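Long-range contacts in phosphoglycerate oxidoreductase (Rhizobium etli, PDB 4HY3), which probably reduces hydroxypyruvate or glyoxylate with NAD(P)H as a D-isomer specific 2-hydroxyacid dehydrogenase: residues M256-A261 / S282-A287; L30-P35 / D71-R76; V204-L209 / A238-E243. One frame throughout, in Å; residues are numbered along the deposited sequence.

Interaction 1: residues M256-A261 / S282-A287; sequences MRRGAA and SGHIVA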
loop_
_atom_site.group_PDB
_atom_site.type_symbol
_atom_site.label_atom_id
_atom_site.label_comp_id
_atom_site.label_asym_id
_atom_site.label_seq_id
_atom_site.Cartn_x
_atom_site.Cartn_y
_atom_site.Cartn_z
HETATM N N MSE A 256 -22.748 20.559 -10.321
HETATM C CA MSE A 256 -21.376 20.271 -9.889
HETATM C C MSE A 256 -20.845 21.338 -8.958
HETATM O O MSE A 256 -21.536 22.303 -8.660
HETATM C CB MSE A 256 -20.479 20.088 -11.138
HETATM C CG MSE A 256 -20.372 18.615 -11.594
HETATM SE SE MSE A 256 -19.561 18.283 -13.387
HETATM C CE MSE A 256 -20.539 16.647 -13.893
ATOM N N ARG A 257 -19.621 21.145 -8.459
ATOM C CA ARG A 257 -18.883 22.195 -7.764
ATOM C C ARG A 257 -18.324 23.139 -8.782
ATOM O O ARG A 257 -18.354 22.860 -9.976
ATOM C CB ARG A 257 -17.726 21.622 -6.972
ATOM C CG ARG A 257 -18.024 21.385 -5.519
ATOM C CD ARG A 257 -16.843 20.700 -4.880
ATOM N NE ARG A 257 -17.257 19.990 -3.683
ATOM C CZ ARG A 257 -16.488 19.140 -3.010
ATOM N NH1 ARG A 257 -15.256 18.882 -3.429
ATOM N NH2 ARG A 257 -16.950 18.550 -1.910
ATOM N N ARG A 258 -17.772 24.244 -8.295
ATOM C CA ARG A 258 -17.455 25.386 -9.139
ATOM C C ARG A 258 -16.355 25.046 -10.132
ATOM O O ARG A 258 -16.667 24.707 -11.277
ATOM C CB ARG A 258 -17.143 26.618 -8.278
ATOM C CG ARG A 258 -16.756 27.890 -9.019
ATOM C CD ARG A 258 -17.785 28.416 -10.009
ATOM N NE ARG A 258 -17.165 29.526 -10.747
ATOM C CZ ARG A 258 -17.497 29.940 -11.971
ATOM N NH1 ARG A 258 -18.489 29.353 -12.648
ATOM N NH2 ARG A 258 -16.826 30.956 -12.518
ATOM N N GLY A 259 -15.089 25.099 -9.714
ATOM C CA GLY A 259 -13.996 24.756 -10.627
ATOM C C GLY A 259 -13.822 23.248 -10.714
ATOM O O GLY A 259 -12.812 22.698 -10.292
ATOM N N ALA A 260 -14.819 22.562 -11.244
ATOM C CA ALA A 260 -14.793 21.117 -11.193
ATOM C C ALA A 260 -14.041 20.527 -12.380
ATOM O O ALA A 260 -14.049 21.078 -13.489
ATOM C CB ALA A 260 -16.203 20.559 -11.105
ATOM N N ALA A 261 -13.376 19.409 -12.136
ATOM C CA ALA A 261 -12.687 18.709 -13.202
ATOM C C ALA A 261 -13.490 17.475 -13.621
ATOM O O ALA A 261 -13.725 16.562 -12.812
ATOM C CB ALA A 261 -11.270 18.332 -12.782
ATOM N N SER A 282 -19.047 28.849 -20.422
ATOM C CA SER A 282 -19.614 29.522 -19.248
ATOM C C SER A 282 -18.529 29.643 -18.213
ATOM O O SER A 282 -18.519 30.551 -17.395
ATOM C CB SER A 282 -20.790 28.735 -18.650
ATOM O OG SER A 282 -20.358 27.735 -17.736
ATOM N N GLY A 283 -17.608 28.696 -18.264
ATOM C CA GLY A 283 -16.473 28.701 -17.373
ATOM C C GLY A 283 -16.862 28.148 -16.033
ATOM O O GLY A 283 -16.218 28.474 -15.040
ATOM N N HIS A 284 -17.911 27.322 -15.999
ATOM C CA HIS A 284 -18.295 26.690 -14.740
ATOM C C HIS A 284 -17.265 25.675 -14.379
ATOM O O HIS A 284 -16.419 25.950 -13.521
ATOM C CB HIS A 284 -19.687 26.058 -14.769
ATOM C CG HIS A 284 -20.170 25.611 -13.405
ATOM N ND1 HIS A 284 -20.777 24.430 -13.202
ATOM C CD2 HIS A 284 -20.110 26.240 -12.153
ATOM C CE1 HIS A 284 -21.105 24.297 -11.887
ATOM N NE2 HIS A 284 -20.692 25.405 -11.248
ATOM N N ILE A 285 -17.331 24.517 -15.048
ATOM C CA ILE A 285 -16.367 23.429 -14.894
ATOM C C ILE A 285 -15.258 23.547 -15.925
ATOM O O ILE A 285 -15.362 24.304 -16.902
ATOM C CB ILE A 285 -17.006 22.025 -15.052
ATOM C CG1 ILE A 285 -17.974 21.967 -16.236
ATOM C CG2 ILE A 285 -17.733 21.604 -13.793
ATOM C CD1 ILE A 285 -17.359 21.498 -17.539
ATOM N N VAL A 286 -14.207 22.766 -15.695
ATOM C CA VAL A 286 -13.128 22.560 -16.662
ATOM C C VAL A 286 -13.119 21.074 -17.103
ATOM O O VAL A 286 -13.565 20.202 -16.352
ATOM C CB VAL A 286 -11.802 23.039 -16.039
ATOM C CG1 VAL A 286 -11.153 21.949 -15.184
ATOM C CG2 VAL A 286 -10.876 23.596 -17.109
ATOM N N ALA A 287 -12.660 20.768 -18.311
ATOM C CA ALA A 287 -12.807 19.373 -18.805
ATOM C C ALA A 287 -11.764 18.761 -19.802
ATOM O O ALA A 287 -10.928 19.450 -20.373
ATOM C CB ALA A 287 -14.226 19.152 -19.317
#
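A260 and V286 tie the two segments through their backbones: V286 N donates to A260 O (2.8 Å, angle at hydrogen 166°), and beside this bond A261 and V286 form a parallel bridge between adjacent strands of the Rossmann-type sheet. The tight part lies next to it, at I285. There the I285 methyl CG2 meets A260 CB and sits 3.8 Å from SE of the selenomethionine M256, and the I285 side chain also packs on L276, A279 and V280 of helix 273-281, which the Schellman turn at G283 ends.

Toward solvent the fit is looser. With its ring anti to the backbone N (chi1 -170°), H284 reaches the loop before strand 261-264, placing R258 O over one face and M256 O near the ring edge, 3.8 Å from CE1. R258 NH1 approaches H284 CD2 at 3.5 Å in the ring plane, the two flat groups inclined by 38°. With an alanine in place of H284, these carbonyls would probably lose the ring against them and the R258 guanidinium would be freer to swing into solvent. One backbone bond, apolar contact and the H284 ring thus hold the segments together without a salt bridge, whereas R257 sends its charge to D232 and E178.

Interaction 2: residues L30-P35 / D71-R76; sequences LAISAP and DDILGR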
loop_
_atom_site.group_PDB
_atom_site.type_symbol
_atom_site.label_atom_id
_atom_site.label_comp_id
_atom_site.label_asym_id
_atom_site.label_seq_id
_atom_site.Cartn_x
_atom_site.Cartn_y
_atom_site.Cartn_z
ATOM N N LEU A 30 -3.973 -28.415 -30.698
ATOM C CA LEU A 30 -4.167 -27.610 -31.880
ATOM C C LEU A 30 -5.124 -26.480 -31.582
ATOM O O LEU A 30 -6.167 -26.686 -30.961
ATOM C CB LEU A 30 -4.706 -28.450 -33.045
ATOM C CG LEU A 30 -4.954 -27.747 -34.388
ATOM C CD1 LEU A 30 -4.981 -28.758 -35.525
ATOM C CD2 LEU A 30 -6.234 -26.916 -34.409
ATOM N N ALA A 31 -4.761 -25.297 -32.066
ATOM C CA ALA A 31 -5.598 -24.130 -31.961
ATOM C C ALA A 31 -5.742 -23.426 -33.303
ATOM O O ALA A 31 -4.748 -23.180 -34.003
ATOM C CB ALA A 31 -5.039 -23.167 -30.927
ATOM N N ILE A 32 -6.984 -23.075 -33.634
ATOM C CA ILE A 32 -7.303 -22.322 -34.832
ATOM C C ILE A 32 -7.142 -20.834 -34.574
ATOM O O ILE A 32 -7.609 -20.295 -33.577
ATOM C CB ILE A 32 -8.729 -22.656 -35.307
ATOM C CG1 ILE A 32 -8.839 -24.169 -35.474
ATOM C CG2 ILE A 32 -9.068 -21.944 -36.619
ATOM C CD1 ILE A 32 -10.205 -24.655 -35.887
ATOM N N SER A 33 -6.461 -20.163 -35.487
ATOM C CA SER A 33 -6.303 -18.727 -35.389
ATOM C C SER A 33 -7.237 -18.008 -36.379
ATOM O O SER A 33 -7.233 -18.284 -37.560
ATOM C CB SER A 33 -4.837 -18.375 -35.589
ATOM O OG SER A 33 -4.671 -16.994 -35.799
ATOM N N ALA A 34 -8.065 -17.111 -35.867
ATOM C CA ALA A 34 -9.047 -16.364 -36.675
ATOM C C ALA A 34 -9.315 -15.104 -35.886
ATOM O O ALA A 34 -10.433 -14.875 -35.411
ATOM C CB ALA A 34 -10.328 -17.162 -36.847
ATOM N N PRO A 35 -8.260 -14.313 -35.683
ATOM C CA PRO A 35 -8.247 -13.175 -34.762
ATOM C C PRO A 35 -8.740 -11.844 -35.330
ATOM O O PRO A 35 -8.971 -10.885 -34.575
ATOM C CB PRO A 35 -6.771 -13.060 -34.406
ATOM C CG PRO A 35 -6.074 -13.587 -35.615
ATOM C CD PRO A 35 -6.910 -14.705 -36.121
ATOM N N ASP A 71 -11.781 -31.477 -41.908
ATOM C CA ASP A 71 -12.622 -32.265 -41.006
ATOM C C ASP A 71 -11.732 -32.994 -39.984
ATOM O O ASP A 71 -12.178 -33.361 -38.893
ATOM C CB ASP A 71 -13.442 -33.263 -41.817
ATOM C CG ASP A 71 -14.714 -33.675 -41.119
ATOM O OD1 ASP A 71 -14.790 -34.864 -40.745
ATOM O OD2 ASP A 71 -15.628 -32.823 -40.956
ATOM N N ASP A 72 -10.466 -33.188 -40.360
ATOM C CA ASP A 72 -9.407 -33.551 -39.429
ATOM C C ASP A 72 -9.053 -32.408 -38.474
ATOM O O ASP A 72 -8.952 -32.622 -37.261
ATOM C CB ASP A 72 -8.145 -33.951 -40.187
ATOM C CG ASP A 72 -6.942 -34.143 -39.265
ATOM O OD1 ASP A 72 -7.113 -34.590 -38.109
ATOM O OD2 ASP A 72 -5.808 -33.846 -39.693
ATOM N N ILE A 73 -8.814 -31.214 -39.028
ATOM C CA ILE A 73 -8.442 -30.046 -38.212
ATOM C C ILE A 73 -9.538 -29.815 -37.156
ATOM O O ILE A 73 -9.253 -29.742 -35.972
ATOM C CB ILE A 73 -8.090 -28.797 -39.082
ATOM C CG1 ILE A 73 -6.637 -28.879 -39.573
ATOM C CG2 ILE A 73 -8.259 -27.484 -38.326
ATOM C CD1 ILE A 73 -6.359 -28.120 -40.860
ATOM N N LEU A 74 -10.797 -29.802 -37.576
ATOM C CA LEU A 74 -11.914 -29.554 -36.665
ATOM C C LEU A 74 -12.086 -30.608 -35.568
ATOM O O LEU A 74 -12.668 -30.338 -34.522
ATOM C CB LEU A 74 -13.192 -29.409 -37.473
ATOM C CG LEU A 74 -13.098 -28.184 -38.369
ATOM C CD1 LEU A 74 -14.037 -28.288 -39.561
ATOM C CD2 LEU A 74 -13.368 -26.933 -37.548
ATOM N N GLY A 75 -11.580 -31.809 -35.815
ATOM C CA GLY A 75 -11.749 -32.904 -34.882
ATOM C C GLY A 75 -10.904 -32.741 -33.647
ATOM O O GLY A 75 -11.297 -33.185 -32.560
ATOM N N ARG A 76 -9.753 -32.083 -33.821
ATOM C CA ARG A 76 -8.730 -31.958 -32.795
ATOM C C ARG A 76 -8.634 -30.560 -32.122
ATOM O O ARG A 76 -7.983 -30.411 -31.085
ATOM C CB ARG A 76 -7.387 -32.294 -33.416
ATOM C CG ARG A 76 -7.246 -33.718 -33.928
ATOM C CD ARG A 76 -6.295 -33.830 -35.126
ATOM N NE ARG A 76 -5.182 -32.886 -35.071
ATOM C CZ ARG A 76 -4.541 -32.419 -36.143
ATOM N NH1 ARG A 76 -4.886 -32.827 -37.361
ATOM N NH2 ARG A 76 -3.544 -31.543 -36.004
#
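L30 and I32 lie on one face of strand 30-34, an inner strand of the sheet in the N-terminal part of the chain, and both point at the short, weakly bonded helix 73-76 that runs directly into the neighbouring strand 77-82. The helix therefore covers the strand beside the one it feeds, as expected where helices flank a mainly parallel sheet.

The apolar part centres on I73. I32 CD1 reaches I73 CG2 at 4.2 Å and, at the same distance, CD2 of L74, whose branch end comes back to the strand although its first bond points away. L30 CD1 approaches I73 CG1 at 4.4 Å. Around this patch, A61 and L69 extend the surroundings of I32, and E57 and V59 of strand 57-60 flank L30.

R76 closes the end next to L30. Its chain bends at chi3 (34°), which turns the guanidinium back toward D72, four residues earlier. R76 and D72 form one salt bridge, in which R76 NH1 donates to D72 OD1 (2.9 Å, angle 167°), meeting it on the syn side but clearly tilted from the carboxylate plane, and lies 2.7 Å from D72 OD2. R76 NH2 has a second carboxylate partner in E57. One face of the guanidinium is covered by the L30 methyl CD1, 3.7 Å from R76 CZ, the two side chains crossing at about a right angle.

No hydrogen bond joins the segments. Two carboxylates probably balance the arginine charge through its nitrogens, while its flat face serves as an apolar surface for leucine.

Interaction 3: residues V204-L209 / A238-E243; sequences VFDPWL and AAVTSE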
loop_
_atom_site.group_PDB
_atom_site.type_symbol
_atom_site.label_atom_id
_atom_site.label_comp_id
_atom_site.label_asym_id
_atom_site.label_seq_id
_atom_site.Cartn_x
_atom_site.Cartn_y
_atom_site.Cartn_z
ATOM N N VAL A 204 -17.607 6.330 -5.597
ATOM C CA VAL A 204 -17.856 5.543 -6.791
ATOM C C VAL A 204 -19.337 5.235 -6.922
ATOM O O VAL A 204 -19.976 4.785 -5.977
ATOM C CB VAL A 204 -17.047 4.211 -6.775
ATOM C CG1 VAL A 204 -17.521 3.243 -7.866
ATOM C CG2 VAL A 204 -15.563 4.487 -6.947
ATOM N N PHE A 205 -19.874 5.454 -8.109
ATOM C CA PHE A 205 -21.220 5.028 -8.385
ATOM C C PHE A 205 -21.216 3.821 -9.320
ATOM O O PHE A 205 -20.609 3.852 -10.388
ATOM C CB PHE A 205 -22.058 6.187 -8.943
ATOM C CG PHE A 205 -23.343 5.746 -9.554
ATOM C CD1 PHE A 205 -24.407 5.353 -8.752
ATOM C CD2 PHE A 205 -23.484 5.697 -10.936
ATOM C CE1 PHE A 205 -25.601 4.924 -9.319
ATOM C CE2 PHE A 205 -24.672 5.267 -11.518
ATOM C CZ PHE A 205 -25.736 4.885 -10.708
ATOM N N ASP A 206 -21.902 2.759 -8.902
ATOM C CA ASP A 206 -21.992 1.540 -9.686
ATOM C C ASP A 206 -23.235 0.708 -9.304
ATOM O O ASP A 206 -23.407 0.314 -8.150
ATOM C CB ASP A 206 -20.707 0.726 -9.544
ATOM C CG ASP A 206 -20.565 -0.369 -10.603
ATOM O OD1 ASP A 206 -20.510 -0.060 -11.813
ATOM O OD2 ASP A 206 -20.461 -1.546 -10.215
ATOM N N PRO A 207 -24.118 0.456 -10.284
ATOM C CA PRO A 207 -25.297 -0.382 -10.063
ATOM C C PRO A 207 -25.019 -1.866 -9.839
ATOM O O PRO A 207 -25.714 -2.483 -9.066
ATOM C CB PRO A 207 -26.101 -0.216 -11.366
ATOM C CG PRO A 207 -25.114 0.262 -12.381
ATOM C CD PRO A 207 -24.136 1.097 -11.616
ATOM N N TRP A 208 -24.046 -2.453 -10.521
ATOM C CA TRP A 208 -23.915 -3.917 -10.474
ATOM C C TRP A 208 -22.794 -4.416 -9.620
ATOM O O TRP A 208 -22.390 -5.581 -9.717
ATOM C CB TRP A 208 -23.787 -4.537 -11.863
ATOM C CG TRP A 208 -24.445 -3.767 -12.961
ATOM C CD1 TRP A 208 -25.813 -3.563 -13.182
ATOM C CD2 TRP A 208 -23.767 -3.081 -14.054
ATOM N NE1 TRP A 208 -26.020 -2.812 -14.314
ATOM C CE2 TRP A 208 -24.829 -2.484 -14.886
ATOM C CE3 TRP A 208 -22.433 -2.903 -14.420
ATOM C CZ2 TRP A 208 -24.535 -1.745 -16.023
ATOM C CZ3 TRP A 208 -22.155 -2.155 -15.570
ATOM C CH2 TRP A 208 -23.181 -1.594 -16.351
ATOM N N LEU A 209 -22.248 -3.559 -8.782
ATOM C CA LEU A 209 -21.307 -4.065 -7.838
ATOM C C LEU A 209 -21.893 -3.744 -6.489
ATOM O O LEU A 209 -22.219 -2.577 -6.240
ATOM C CB LEU A 209 -19.908 -3.478 -8.047
ATOM C CG LEU A 209 -18.785 -4.454 -7.641
ATOM C CD1 LEU A 209 -18.774 -5.687 -8.545
ATOM C CD2 LEU A 209 -17.419 -3.763 -7.593
ATOM N N ALA A 238 -17.187 3.860 -17.287
ATOM C CA ALA A 238 -17.969 2.741 -17.821
ATOM C C ALA A 238 -19.389 3.209 -18.090
ATOM O O ALA A 238 -19.859 4.174 -17.473
ATOM C CB ALA A 238 -17.979 1.569 -16.854
ATOM N N ALA A 239 -20.059 2.532 -19.028
ATOM C CA ALA A 239 -21.501 2.717 -19.271
ATOM C C ALA A 239 -22.281 1.975 -18.179
ATOM O O ALA A 239 -21.740 1.041 -17.549
ATOM C CB ALA A 239 -21.889 2.212 -20.659
ATOM N N VAL A 240 -23.531 2.386 -17.934
ATOM C CA VAL A 240 -24.311 1.783 -16.839
ATOM C C VAL A 240 -25.843 1.660 -17.010
ATOM O O VAL A 240 -26.549 1.852 -16.014
ATOM C CB VAL A 240 -24.005 2.468 -15.465
ATOM C CG1 VAL A 240 -22.692 1.968 -14.873
ATOM C CG2 VAL A 240 -24.007 3.992 -15.574
ATOM N N THR A 241 -26.381 1.281 -18.185
ATOM C CA THR A 241 -25.654 0.715 -19.324
ATOM C C THR A 241 -26.083 1.283 -20.691
ATOM O O THR A 241 -26.499 2.445 -20.828
ATOM C CB THR A 241 -25.913 -0.818 -19.500
ATOM O OG1 THR A 241 -26.638 -1.362 -18.397
ATOM C CG2 THR A 241 -24.614 -1.601 -19.819
ATOM N N SER A 242 -25.934 0.379 -21.676
ATOM C CA SER A 242 -26.451 0.422 -23.034
ATOM C C SER A 242 -26.243 1.743 -23.736
ATOM O O SER A 242 -25.244 1.916 -24.433
ATOM C CB SER A 242 -27.909 -0.011 -23.064
ATOM O OG SER A 242 -28.142 -0.899 -24.143
ATOM N N GLU A 243 -27.186 2.662 -23.551
ATOM C CA GLU A 243 -27.123 4.004 -24.127
ATOM C C GLU A 243 -25.955 4.260 -25.095
ATOM O O GLU A 243 -25.685 3.480 -26.013
ATOM C CB GLU A 243 -27.106 5.042 -23.005
ATOM C CG GLU A 243 -28.264 4.891 -22.040
ATOM C CD GLU A 243 -28.684 6.203 -21.414
ATOM O OE1 GLU A 243 -28.132 7.279 -21.784
ATOM O OE2 GLU A 243 -29.590 6.140 -20.552
#
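W208 swings its indole toward V240 and T241 through a chi1 of -28°, which keeps CG anti to the carbonyl carbon and on the side of the backbone N. V240, for its part, turns CG1 toward P207 (chi1 -79°), with CG2 lodged between its own backbone N and carbonyl carbon. The result is a small hydrophobic junction: V240 CG1 lies 3.7 Å from P207 CD, with the two side chains set roughly perpendicular, and 3.9 Å from W208 CH2. V240 CG2 points to the F205 ring, whose CE2 is 4.3 Å away.

These loops leave the carboxyl ends of strands 201-205 and 233-236, the side of a Rossmann fold where the dinucleotide normally binds. D206, just past strand 201-205, touches residues of the glycine-rich GxGxxG pattern. Its position is consistent with that of the acidic residue that in many NAD-dependent relatives holds the adenosine ribose.

The far end of the indole is bordered by polar atoms. T241 OG1 stands at its edge, near the ring plane, 3.2 Å from W208 CZ2, while A239 O comes in obliquely at 3.2 Å from W208 CH2. Within its own segment, P207 CG lies over one face of the indole, offset toward the rim. A second subunit completes the surroundings: its R339 donates to P207 O, and its L341 packs on W208.

In the fold
From the N terminus, interaction 2 closes first, bringing helix 73-76 back to strand 30-34 after an excursion through strand 57-60. Interaction 3 follows, joining the loops after strands 201-205 and 233-236 and enclosing helix 211-216, strand 220-221 and helix 224-229. Interaction 1 closes last, spanning the crossover from strand 261-264 through helix 273-281 to strand 286-289. The three lie in series, with no nesting or crossing. Interactions 1 and 3 reach the same parallel sheet of the NAD-binding part, their nearest atoms about 12 Å apart. Interaction 2 belongs to the other sheet, its centre about 55 Å from that of interaction 1, on the opposite side of the chain's centre.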